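Monovalent Na+/H+ antiporter subunit D (Dietzia sp. DQ12-45-1b, PDB 7D3U) probably works as an antiporter-like membrane subunit of the multi-subunit Mrp complex, which exchanges sodium ions for protons across the bacterial cell membrane. Local coordinates at residues D77-L82 and T557-L562; Y144-M148 and V241-F245; L165-N170 and W229-Y234; I285-A290 and F302-S306; P296-L300 and I344-E348. One frame throughout, in Å; residues are numbered along the deposited sequence.

Contact 1 of 5, residues D77-L82 and T557-L562; sequences DMFSAL and TAAANL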
# COMPACT_ATOMS: atom_id res chain seq x y z
N ASP A 77 -21.00 10.43 -6.92
CA ASP A 77 -21.09 11.87 -6.68
C ASP A 77 -19.85 12.61 -7.16
O ASP A 77 -19.32 13.48 -6.47
CB ASP A 77 -21.33 12.16 -5.20
CG ASP A 77 -20.27 11.56 -4.31
OD1 ASP A 77 -19.81 10.43 -4.61
OD2 ASP A 77 -19.88 12.20 -3.32
N MET A 78 -19.35 12.24 -8.34
CA MET A 78 -18.27 12.97 -9.02
C MET A 78 -16.95 12.84 -8.26
O MET A 78 -15.90 13.25 -8.75
CB MET A 78 -18.66 14.44 -9.23
CG MET A 78 -17.66 15.28 -10.00
SD MET A 78 -16.92 14.40 -11.38
CE MET A 78 -17.97 14.93 -12.72
N PHE A 79 -16.99 12.25 -7.08
CA PHE A 79 -15.79 11.76 -6.42
C PHE A 79 -15.64 10.27 -6.64
O PHE A 79 -14.58 9.79 -7.07
CB PHE A 79 -15.83 12.08 -4.92
CG PHE A 79 -14.51 11.94 -4.24
CD1 PHE A 79 -13.33 11.94 -4.96
CD2 PHE A 79 -14.44 11.82 -2.86
CE1 PHE A 79 -12.11 11.81 -4.33
CE2 PHE A 79 -13.22 11.69 -2.23
CZ PHE A 79 -12.06 11.69 -2.96
N SER A 80 -16.71 9.51 -6.37
CA SER A 80 -16.74 8.11 -6.76
C SER A 80 -16.56 7.95 -8.26
O SER A 80 -15.88 7.03 -8.71
CB SER A 80 -18.05 7.47 -6.30
OG SER A 80 -18.32 7.80 -4.95
N ALA A 81 -17.14 8.86 -9.05
CA ALA A 81 -17.04 8.74 -10.50
C ALA A 81 -15.62 8.99 -10.99
O ALA A 81 -15.10 8.25 -11.84
CB ALA A 81 -18.02 9.69 -11.18
N LEU A 82 -14.98 10.04 -10.47
CA LEU A 82 -13.59 10.32 -10.85
C LEU A 82 -12.67 9.19 -10.41
O LEU A 82 -11.79 8.77 -11.17
CB LEU A 82 -13.14 11.65 -10.25
CG LEU A 82 -13.56 12.90 -11.02
CD1 LEU A 82 -13.21 14.15 -10.24
CD2 LEU A 82 -12.90 12.92 -12.38
N THR A 557 -15.96 20.18 -8.28
CA THR A 557 -17.31 19.63 -8.15
C THR A 557 -17.33 18.42 -7.22
O THR A 557 -18.36 18.15 -6.59
CB THR A 557 -17.86 19.26 -9.52
OG1 THR A 557 -17.49 20.26 -10.48
CG2 THR A 557 -19.38 19.18 -9.47
N ALA A 558 -16.23 17.69 -7.13
CA ALA A 558 -16.15 16.58 -6.18
C ALA A 558 -15.96 17.08 -4.76
O ALA A 558 -16.52 16.52 -3.82
CB ALA A 558 -15.02 15.63 -6.57
N ALA A 559 -15.15 18.14 -4.59
CA ALA A 559 -15.01 18.75 -3.27
C ALA A 559 -16.32 19.35 -2.80
O ALA A 559 -16.62 19.32 -1.60
CB ALA A 559 -13.92 19.82 -3.31
N ALA A 560 -17.13 19.88 -3.72
CA ALA A 560 -18.44 20.41 -3.36
C ALA A 560 -19.37 19.34 -2.81
O ALA A 560 -20.42 19.69 -2.25
CB ALA A 560 -19.09 21.09 -4.56
N ASN A 561 -19.02 18.07 -2.95
CA ASN A 561 -19.77 16.98 -2.36
C ASN A 561 -19.21 16.56 -1.01
O ASN A 561 -19.77 15.65 -0.37
CB ASN A 561 -19.79 15.78 -3.30
CG ASN A 561 -20.63 16.01 -4.53
OD1 ASN A 561 -21.58 16.80 -4.50
ND2 ASN A 561 -20.30 15.34 -5.62
N LEU A 562 -18.13 17.18 -0.55
CA LEU A 562 -17.51 16.86 0.73
C LEU A 562 -17.63 18.00 1.73
O LEU A 562 -17.99 17.76 2.89
CB LEU A 562 -16.04 16.49 0.52
CG LEU A 562 -15.77 15.30 -0.40
CD1 LEU A 562 -14.29 15.00 -0.46
CD2 LEU A 562 -16.55 14.09 0.08
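Most of this contact is apolar, and the methyl of A558 stands at its centre. CB of A558 points at the turn leading into helix 80-101, 4.0 Å from CB of F79, with CG of M78 at 4.3 Å and CD1 of L82 farther out at 4.4 Å. A small residue suits this place, since three side chains converge on one carbon. The phenyl ring of F79 crosses the L562 side chain at about a right angle, and CE2 of F79 meets CD1 of L562 at 3.9 Å. M78 swings its CG anti to the backbone N (chi1 -176°), which puts CG of M78 4.0 Å from CB of T557.

The polar part is thinner. The D77 and N561 side chains run alongside in opposite senses, carboxylate and amide planes 25° apart, and OD2 of D77 lies 3.6 Å from CB of N561. The exact fit of the N561 amide is doubtful. The charge of D77 is answered by a salt bridge to R259, while Y255 meets the F79 ring.

What results is a junction in which the region where strand 73-76 of a beta hairpin leads into transmembrane helix 80-101 packs against the last part of helix 549-559, near the C-terminus, and the residues after it.

Contact 2 of 5, residues Y144-M148 and V241-F245; sequences YGLMM and VTAMF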
# COMPACT_ATOMS: atom_id res chain seq x y z
N TYR A 144 -3.67 -10.60 -2.85
CA TYR A 144 -2.72 -11.56 -2.31
C TYR A 144 -2.38 -12.64 -3.33
O TYR A 144 -1.24 -13.12 -3.36
CB TYR A 144 -3.28 -12.19 -1.03
CG TYR A 144 -3.73 -11.19 0.01
CD1 TYR A 144 -3.17 -9.92 0.07
CD2 TYR A 144 -4.70 -11.52 0.93
CE1 TYR A 144 -3.58 -9.01 1.02
CE2 TYR A 144 -5.12 -10.62 1.89
CZ TYR A 144 -4.55 -9.36 1.93
OH TYR A 144 -4.96 -8.46 2.88
N GLY A 145 -3.34 -13.03 -4.16
CA GLY A 145 -3.04 -13.97 -5.22
C GLY A 145 -2.17 -13.38 -6.31
O GLY A 145 -1.34 -14.08 -6.89
N LEU A 146 -2.34 -12.09 -6.60
CA LEU A 146 -1.52 -11.43 -7.61
C LEU A 146 -0.09 -11.22 -7.14
O LEU A 146 0.80 -11.04 -7.98
CB LEU A 146 -2.14 -10.08 -7.99
CG LEU A 146 -3.42 -10.13 -8.83
CD1 LEU A 146 -3.90 -8.73 -9.13
CD2 LEU A 146 -3.17 -10.90 -10.11
N MET A 147 0.16 -11.24 -5.83
CA MET A 147 1.52 -11.10 -5.34
C MET A 147 2.37 -12.33 -5.60
O MET A 147 3.59 -12.25 -5.49
CB MET A 147 1.51 -10.79 -3.84
CG MET A 147 0.85 -9.46 -3.50
SD MET A 147 0.94 -9.07 -1.75
CE MET A 147 2.71 -8.88 -1.55
N MET A 148 1.75 -13.46 -5.94
CA MET A 148 2.48 -14.66 -6.30
C MET A 148 2.67 -14.81 -7.81
O MET A 148 3.56 -15.55 -8.23
CB MET A 148 1.77 -15.91 -5.77
CG MET A 148 1.63 -15.94 -4.25
SD MET A 148 3.02 -16.76 -3.44
CE MET A 148 4.02 -15.34 -3.01
N VAL A 241 2.34 -6.14 -10.99
CA VAL A 241 1.45 -6.20 -9.84
C VAL A 241 1.61 -4.97 -8.97
O VAL A 241 0.62 -4.39 -8.49
CB VAL A 241 1.70 -7.50 -9.05
CG1 VAL A 241 0.63 -7.68 -7.99
CG2 VAL A 241 1.71 -8.69 -9.99
N THR A 242 2.85 -4.53 -8.75
CA THR A 242 3.05 -3.33 -7.94
C THR A 242 2.55 -2.09 -8.65
O THR A 242 2.05 -1.16 -8.00
CB THR A 242 4.53 -3.18 -7.57
OG1 THR A 242 4.72 -1.95 -6.87
CG2 THR A 242 5.40 -3.19 -8.81
N ALA A 243 2.65 -2.04 -9.98
CA ALA A 243 2.12 -0.91 -10.72
C ALA A 243 0.60 -0.88 -10.64
O ALA A 243 0.00 0.20 -10.56
CB ALA A 243 2.58 -0.98 -12.17
N MET A 244 -0.04 -2.05 -10.66
CA MET A 244 -1.49 -2.08 -10.52
C MET A 244 -1.92 -1.71 -9.11
O MET A 244 -2.96 -1.06 -8.92
CB MET A 244 -2.02 -3.47 -10.89
CG MET A 244 -3.52 -3.61 -10.76
SD MET A 244 -4.10 -5.20 -11.36
CE MET A 244 -3.22 -5.30 -12.91
N PHE A 245 -1.14 -2.10 -8.10
CA PHE A 245 -1.51 -1.82 -6.72
C PHE A 245 -1.20 -0.39 -6.32
O PHE A 245 -1.77 0.11 -5.34
CB PHE A 245 -0.80 -2.78 -5.77
CG PHE A 245 -1.28 -4.20 -5.87
CD1 PHE A 245 -2.23 -4.57 -6.79
CD2 PHE A 245 -0.76 -5.16 -5.02
CE1 PHE A 245 -2.66 -5.87 -6.88
CE2 PHE A 245 -1.18 -6.46 -5.10
CZ PHE A 245 -2.13 -6.82 -6.03
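L146, in the last part of helix 129-146, faces V241 in the first turn of the short helix 239-245, with CA of L146 6.4 Å from CA of V241, and no hydrogen bond joins the two backbones. The side chains do the holding. L146 is the wedge: its CB rests 3.7 Å from CG1 of V241, and the same CB lies 3.8 Å from CZ of F245. Farther out, CD1 of L146 reaches CE1 of F245 at 3.8 Å and finds SD of M244 at 4.2 Å. V241 turns both methyls toward the carbonyl oxygen of L146, a beta-branched residue filling the groove there. M147 meets the ring at its edge, near the ring plane, with CG of M147 4.0 Å from CE2 of F245. With CG anti to its carbonyl carbon (chi1 -69°), F245 sends the phenyl group across to both neighbours. With an alanine in place of F245, a gap is likely to open beside L146 and M147, and H249 would lose its edge-to-face partner. Branched aliphatic, thioether and aromatic side chains, none charged, suit a buried seam of the membrane domain. Helix 109-125 closes it through Y109, which touches both L146 and M244; helix 320-350 backs T242 and A243, and M148 reaches a neighbouring subunit A chain.

Contact 3 of 5, residues L165-N170 and W229-Y234; sequences LYISVN and WLARAY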
# COMPACT_ATOMS: atom_id res chain seq x y z
N LEU A 165 4.12 -10.13 5.31
CA LEU A 165 4.03 -8.82 5.95
C LEU A 165 2.80 -8.05 5.47
O LEU A 165 2.08 -7.44 6.28
CB LEU A 165 5.30 -8.02 5.68
CG LEU A 165 5.25 -6.54 6.03
CD1 LEU A 165 5.04 -6.38 7.52
CD2 LEU A 165 6.53 -5.86 5.60
N TYR A 166 2.56 -8.07 4.16
CA TYR A 166 1.41 -7.37 3.58
C TYR A 166 0.11 -7.86 4.19
O TYR A 166 -0.69 -7.07 4.72
CB TYR A 166 1.42 -7.57 2.07
CG TYR A 166 0.57 -6.59 1.30
CD1 TYR A 166 1.06 -5.35 0.94
CD2 TYR A 166 -0.73 -6.91 0.92
CE1 TYR A 166 0.29 -4.45 0.24
CE2 TYR A 166 -1.51 -6.02 0.22
CZ TYR A 166 -0.99 -4.79 -0.12
OH TYR A 166 -1.75 -3.89 -0.83
N ILE A 167 -0.12 -9.17 4.13
CA ILE A 167 -1.38 -9.73 4.62
C ILE A 167 -1.50 -9.54 6.13
O ILE A 167 -2.59 -9.31 6.65
CB ILE A 167 -1.49 -11.21 4.22
CG1 ILE A 167 -1.37 -11.33 2.71
CG2 ILE A 167 -2.81 -11.78 4.68
CD1 ILE A 167 -1.04 -12.71 2.25
N SER A 168 -0.38 -9.62 6.85
CA SER A 168 -0.42 -9.48 8.29
C SER A 168 -0.84 -8.07 8.69
O SER A 168 -1.79 -7.89 9.46
CB SER A 168 0.94 -9.83 8.89
OG SER A 168 1.09 -11.23 9.01
N VAL A 169 -0.16 -7.05 8.17
CA VAL A 169 -0.51 -5.68 8.53
C VAL A 169 -1.76 -5.19 7.82
O VAL A 169 -2.24 -4.09 8.13
CB VAL A 169 0.62 -4.69 8.21
CG1 VAL A 169 1.91 -5.13 8.87
CG2 VAL A 169 0.79 -4.59 6.71
N ASN A 170 -2.30 -5.95 6.87
CA ASN A 170 -3.57 -5.60 6.25
C ASN A 170 -4.75 -6.32 6.87
O ASN A 170 -5.83 -5.75 6.97
CB ASN A 170 -3.52 -5.89 4.75
CG ASN A 170 -3.16 -4.67 3.93
OD1 ASN A 170 -2.37 -4.75 2.99
ND2 ASN A 170 -3.73 -3.53 4.30
N TRP A 229 5.52 -1.03 6.41
CA TRP A 229 4.94 -2.22 5.81
C TRP A 229 4.73 -2.04 4.31
O TRP A 229 4.71 -3.03 3.57
CB TRP A 229 3.62 -2.56 6.50
CG TRP A 229 2.47 -1.67 6.12
CD1 TRP A 229 2.01 -0.60 6.82
CD2 TRP A 229 1.63 -1.80 4.97
NE1 TRP A 229 0.94 -0.04 6.16
CE2 TRP A 229 0.68 -0.76 5.03
CE3 TRP A 229 1.59 -2.69 3.89
CZ2 TRP A 229 -0.29 -0.59 4.05
CZ3 TRP A 229 0.62 -2.51 2.93
CH2 TRP A 229 -0.30 -1.47 3.01
N LEU A 230 4.57 -0.80 3.85
CA LEU A 230 4.38 -0.55 2.43
C LEU A 230 5.69 -0.37 1.69
O LEU A 230 5.79 -0.72 0.51
CB LEU A 230 3.50 0.68 2.22
CG LEU A 230 3.06 0.95 0.79
CD1 LEU A 230 1.69 1.58 0.77
CD2 LEU A 230 4.07 1.84 0.08
N ALA A 231 6.70 0.19 2.36
CA ALA A 231 8.02 0.32 1.74
C ALA A 231 8.75 -1.01 1.65
O ALA A 231 9.72 -1.11 0.90
CB ALA A 231 8.86 1.33 2.53
N ARG A 232 8.30 -2.02 2.39
CA ARG A 232 8.95 -3.33 2.40
C ARG A 232 8.07 -4.43 1.82
O ARG A 232 8.34 -5.61 2.04
CB ARG A 232 9.36 -3.70 3.82
CG ARG A 232 10.24 -2.67 4.50
CD ARG A 232 11.59 -2.58 3.82
NE ARG A 232 12.29 -3.85 3.83
CZ ARG A 232 13.47 -4.07 3.25
NH1 ARG A 232 14.03 -5.26 3.31
NH2 ARG A 232 14.07 -3.08 2.60
N ALA A 233 7.01 -4.07 1.09
CA ALA A 233 6.15 -5.08 0.49
C ALA A 233 5.95 -4.82 -1.00
O ALA A 233 5.80 -5.77 -1.78
CB ALA A 233 4.80 -5.13 1.20
N TYR A 234 5.95 -3.56 -1.40
CA TYR A 234 5.76 -3.21 -2.80
C TYR A 234 7.02 -3.45 -3.64
O TYR A 234 6.90 -3.91 -4.78
CB TYR A 234 5.30 -1.76 -2.95
CG TYR A 234 3.81 -1.58 -2.82
CD1 TYR A 234 3.11 -2.10 -1.74
CD2 TYR A 234 3.09 -0.90 -3.79
CE1 TYR A 234 1.75 -1.94 -1.63
CE2 TYR A 234 1.72 -0.73 -3.69
CZ TYR A 234 1.06 -1.26 -2.60
OH TYR A 234 -0.30 -1.10 -2.49
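R232, whose CB lies 4.0 Å from CD2 of L165, carries its guanidinium away from this contact, and there NH1 is gripped by two carboxylates: D103 of the neighbouring subunit C and D564 of the neighbouring subunit A. Between the two segments there is no hydrogen bond, and W229 dominates. Its indole enters helix 157-187 as a knob into a hole formed by L165, Y166, V169 and N170. CG of W229 sits between its backbone N and carbonyl carbon (chi1 76°), a setting that carries the indole toward V169 and Y166. CG2 of V169 lies against one indole face, 3.4 Å from CD2 of W229, while L230 CB backs the opposite face. The six-membered ring of W229 points an edge at the face of Y166 in an offset edge-to-face pair, centroids 5.4 Å apart and planes at 65°. The Y166 rim is occupied as well, by A233, with CB 3.8 Å from CD1 of Y166, and by Y234, with CE1 3.5 Å from CE1 of Y166. OD1 of N170 lies 3.7 Å from CZ3 of W229, its amide plane steeply inclined to the indole. Shrinking W229 to an alanine would probably empty this hole, leave Y166 without its edge-on partner and remove the weak NE1 bond to O of I219. That bond ties helix 228-231 back to helix 204-221, consistent with the broken transmembrane helices of the related complex I subunits. The chemistry implies a division of labour: aromatic and aliphatic surfaces join the helices inside the subunit, while the arginine's charge is spent on its neighbours.

Contact 4 of 5, residues I285-A290 and F302-S306; sequences IGVLGA and FHMVS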
# COMPACT_ATOMS: atom_id res chain seq x y z
N ILE A 285 8.90 12.20 6.17
CA ILE A 285 9.58 10.94 6.44
C ILE A 285 9.57 10.04 5.21
O ILE A 285 10.55 9.34 4.94
CB ILE A 285 8.94 10.24 7.65
CG1 ILE A 285 9.09 11.12 8.90
CG2 ILE A 285 9.57 8.89 7.89
CD1 ILE A 285 10.51 11.49 9.22
N GLY A 286 8.47 10.03 4.45
CA GLY A 286 8.44 9.22 3.24
C GLY A 286 9.49 9.64 2.24
O GLY A 286 10.22 8.80 1.70
N VAL A 287 9.61 10.95 1.99
CA VAL A 287 10.60 11.41 1.02
C VAL A 287 12.01 11.24 1.56
O VAL A 287 12.95 11.02 0.79
CB VAL A 287 10.31 12.86 0.60
CG1 VAL A 287 10.91 13.84 1.59
CG2 VAL A 287 10.85 13.11 -0.79
N LEU A 288 12.19 11.31 2.88
CA LEU A 288 13.50 11.02 3.45
C LEU A 288 13.89 9.57 3.20
O LEU A 288 14.96 9.29 2.65
CB LEU A 288 13.52 11.35 4.94
CG LEU A 288 13.69 12.83 5.27
CD1 LEU A 288 13.77 13.05 6.77
CD2 LEU A 288 14.91 13.39 4.58
N GLY A 289 13.02 8.64 3.59
CA GLY A 289 13.26 7.25 3.28
C GLY A 289 13.49 7.00 1.80
O GLY A 289 14.27 6.12 1.43
N ALA A 290 12.82 7.77 0.94
CA ALA A 290 13.03 7.64 -0.49
C ALA A 290 14.45 8.01 -0.89
O ALA A 290 15.16 7.22 -1.51
CB ALA A 290 12.01 8.49 -1.25
N PHE A 302 8.61 4.55 -0.98
CA PHE A 302 8.68 5.67 -0.04
C PHE A 302 8.14 6.95 -0.67
O PHE A 302 7.54 7.78 0.02
CB PHE A 302 10.11 5.87 0.43
CG PHE A 302 10.46 5.11 1.67
CD1 PHE A 302 9.86 5.42 2.88
CD2 PHE A 302 11.39 4.09 1.64
CE1 PHE A 302 10.17 4.73 4.02
CE2 PHE A 302 11.71 3.39 2.78
CZ PHE A 302 11.10 3.71 3.98
N HIS A 303 8.34 7.12 -1.98
CA HIS A 303 7.75 8.28 -2.65
C HIS A 303 6.23 8.20 -2.64
O HIS A 303 5.55 9.22 -2.52
CB HIS A 303 8.27 8.39 -4.08
CG HIS A 303 9.50 9.23 -4.19
ND1 HIS A 303 10.44 9.04 -5.19
CD2 HIS A 303 9.96 10.25 -3.44
CE1 HIS A 303 11.41 9.92 -5.04
NE2 HIS A 303 11.15 10.66 -3.99
N MET A 304 5.68 6.99 -2.78
CA MET A 304 4.24 6.82 -2.67
C MET A 304 3.76 7.17 -1.27
O MET A 304 2.69 7.76 -1.10
CB MET A 304 3.85 5.39 -3.03
CG MET A 304 2.37 5.18 -3.21
SD MET A 304 2.03 3.69 -4.16
CE MET A 304 3.17 2.56 -3.37
N VAL A 305 4.54 6.82 -0.25
CA VAL A 305 4.20 7.20 1.12
C VAL A 305 4.16 8.72 1.25
O VAL A 305 3.23 9.30 1.83
CB VAL A 305 5.18 6.57 2.12
CG1 VAL A 305 5.01 7.20 3.49
CG2 VAL A 305 4.98 5.07 2.19
N SER A 306 5.18 9.39 0.71
CA SER A 306 5.24 10.85 0.81
C SER A 306 4.10 11.51 0.05
O SER A 306 3.50 12.48 0.52
CB SER A 306 6.59 11.36 0.30
OG SER A 306 6.57 11.53 -1.10
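F302 turns the face of its phenyl ring onto the backbone of G289, and this pairing sets the pattern of the contact. The CA of G289 stands 3.8 Å from the centroid of the F302 ring, only 8° off its normal, a CH-pi contact with a residue that has no side chain to hold the ring off. One residue on, A290 does the same to the imidazole: its CB lies over a face of H303, 3.7 Å from the ring centroid. V287 approaches H303 differently, at the edge and in the ring plane, with CG2 of V287 4.0 Å from CD2 of H303. That methyl is anti to the V287 backbone N, the setting that brings it to the imidazole while CB of V287 packs 4.0 Å from CB of S306. A290 also meets the stem of the phenylalanine, CB of A290 to CB of F302 at 3.6 Å.

At the other end G286 presents bare backbone, its CA 4.0 Å from CG1 of V305; a side chain there would run into the S306 backbone. S306 suits the tight crossing because it is small and its hydroxyl bonds back to its own helix, OG to O of H303 at 2.9 Å. Beyond the pair, F302 packs on A231 and on T561 of a neighbouring subunit A, and H303 touches K337.

The axes of the segments approach to 7.1 Å and run antiparallel at 163°. This is a close-packed helical hairpin of consecutive transmembrane helices 272-292 and 296-316, in which G286 and A290 form a GxxxA motif.

Contact 5 of 5, residues P296-L300 and I344-E348; sequences PRSIL and IGAIE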
# COMPACT_ATOMS: atom_id res chain seq x y z
N PRO A 296 15.75 1.08 -7.41
CA PRO A 296 14.82 1.93 -8.18
C PRO A 296 13.37 1.78 -7.77
O PRO A 296 12.68 2.78 -7.57
CB PRO A 296 15.07 1.48 -9.63
CG PRO A 296 15.61 0.10 -9.51
CD PRO A 296 16.42 0.09 -8.26
N ARG A 297 12.88 0.55 -7.64
CA ARG A 297 11.49 0.34 -7.28
C ARG A 297 11.25 0.44 -5.78
O ARG A 297 10.09 0.52 -5.36
CB ARG A 297 10.99 -1.01 -7.79
CG ARG A 297 9.54 -0.99 -8.23
CD ARG A 297 9.26 -2.04 -9.29
NE ARG A 297 9.98 -3.28 -9.02
CZ ARG A 297 9.54 -4.23 -8.20
NH1 ARG A 297 8.38 -4.07 -7.56
NH2 ARG A 297 10.25 -5.33 -8.01
N SER A 298 12.30 0.43 -4.96
CA SER A 298 12.14 0.66 -3.54
C SER A 298 12.12 2.14 -3.20
O SER A 298 11.66 2.51 -2.11
CB SER A 298 13.27 -0.02 -2.76
OG SER A 298 13.57 0.70 -1.58
N ILE A 299 12.61 3.00 -4.09
CA ILE A 299 12.49 4.44 -3.91
C ILE A 299 11.05 4.87 -4.12
O ILE A 299 10.51 5.69 -3.36
CB ILE A 299 13.45 5.17 -4.86
CG1 ILE A 299 14.86 5.20 -4.27
CG2 ILE A 299 12.95 6.57 -5.15
CD1 ILE A 299 15.89 5.79 -5.21
N LEU A 300 10.40 4.33 -5.15
CA LEU A 300 9.04 4.72 -5.48
C LEU A 300 8.04 4.34 -4.39
O LEU A 300 7.01 5.00 -4.28
CB LEU A 300 8.62 4.10 -6.81
CG LEU A 300 9.55 4.41 -7.98
CD1 LEU A 300 9.10 3.67 -9.23
CD2 LEU A 300 9.59 5.90 -8.23
N ILE A 344 9.81 2.21 -14.57
CA ILE A 344 10.82 1.47 -13.83
C ILE A 344 10.52 -0.02 -13.86
O ILE A 344 11.44 -0.85 -13.86
CB ILE A 344 10.92 2.01 -12.39
CG1 ILE A 344 11.46 3.43 -12.40
CG2 ILE A 344 11.81 1.12 -11.54
CD1 ILE A 344 12.82 3.56 -13.05
N GLY A 345 9.24 -0.39 -13.93
CA GLY A 345 8.89 -1.80 -14.03
C GLY A 345 9.24 -2.40 -15.38
O GLY A 345 9.53 -3.59 -15.47
N ALA A 346 9.20 -1.59 -16.44
CA ALA A 346 9.60 -2.08 -17.75
C ALA A 346 11.10 -2.30 -17.85
O ALA A 346 11.54 -3.05 -18.72
CB ALA A 346 9.15 -1.11 -18.84
N ILE A 347 11.88 -1.67 -16.98
CA ILE A 347 13.31 -1.92 -16.95
C ILE A 347 13.61 -3.20 -16.18
O ILE A 347 14.44 -4.01 -16.61
CB ILE A 347 14.05 -0.71 -16.34
CG1 ILE A 347 13.92 0.50 -17.26
CG2 ILE A 347 15.50 -1.04 -16.09
CD1 ILE A 347 14.47 1.76 -16.66
N GLU A 348 12.94 -3.40 -15.05
CA GLU A 348 13.14 -4.61 -14.26
C GLU A 348 12.67 -5.87 -14.99
O GLU A 348 13.05 -6.97 -14.59
CB GLU A 348 12.42 -4.49 -12.92
CG GLU A 348 13.14 -3.64 -11.91
CD GLU A 348 12.64 -3.86 -10.50
OE1 GLU A 348 11.72 -4.69 -10.32
OE2 GLU A 348 13.16 -3.21 -9.57
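R297 and E348 form a buried salt bridge in which one carboxylate oxygen takes two N-H groups. NE of R297 donates to OE1 of E348 over 2.6 Å, with an N-H...O angle of 140°, and NH2 of R297 reaches the same OE1 at 2.8 Å in a weak, more bent bond. The two flat groups are almost perpendicular, their planes 84° apart, so this is not the side-by-side fork of two nitrogens on two oxygens. OE1 is instead met from above the carboxylate plane, close to the edge of the guanidinium. A bend at chi3 of R297 folds the head back toward the glutamate, whose chain is extended beyond CG. At the root of the arginine, CB of R297 lies 3.6 Å from OE2 of E348.

Outward from the charges the packing turns apolar, with I344 as its centre. CG2 of I344, anti to its backbone N, rests 3.8 Å from CB of P296; the other branch brings CG1 of I344 to CD1 of L300 at 4.0 Å. Proline fits the first turn of a helix, where its missing N-H costs no bond, and its ring gives I344 a rigid surface. F341 lies against R297, as does T242, while P239 touches E348.

The segment axes pass 10.6 Å apart at 154°. This is an antiparallel pair of transmembrane helices, consistent with the Mrp antiporter and complex I membrane-subunit family, tied by an ion pair between the start of helix 296-316 and a late turn of helix 320-350.

All five contacts are buried, but they lie in different parts of the fold. Contact 1 stands apart, at least about 13 Å (nearest atoms) from every other, and joins the region leading into helix 80-101 to helix 549-559, far along the chain. Contacts 2 and 3 touch through Y144 and Y166, and contact 3 meets contact 4 where L230 and Y234 pack on M304. Contacts 4 and 5 share helix 296-316, held by bare glycine backbone in one and by a salt bridge in the other. Contacts 1 to 4 are mainly apolar or aromatic across their two segments; contact 5 alone has a salt bridge between its segments, while contact 3 alone sends salt bridges to neighbouring subunits, from R232.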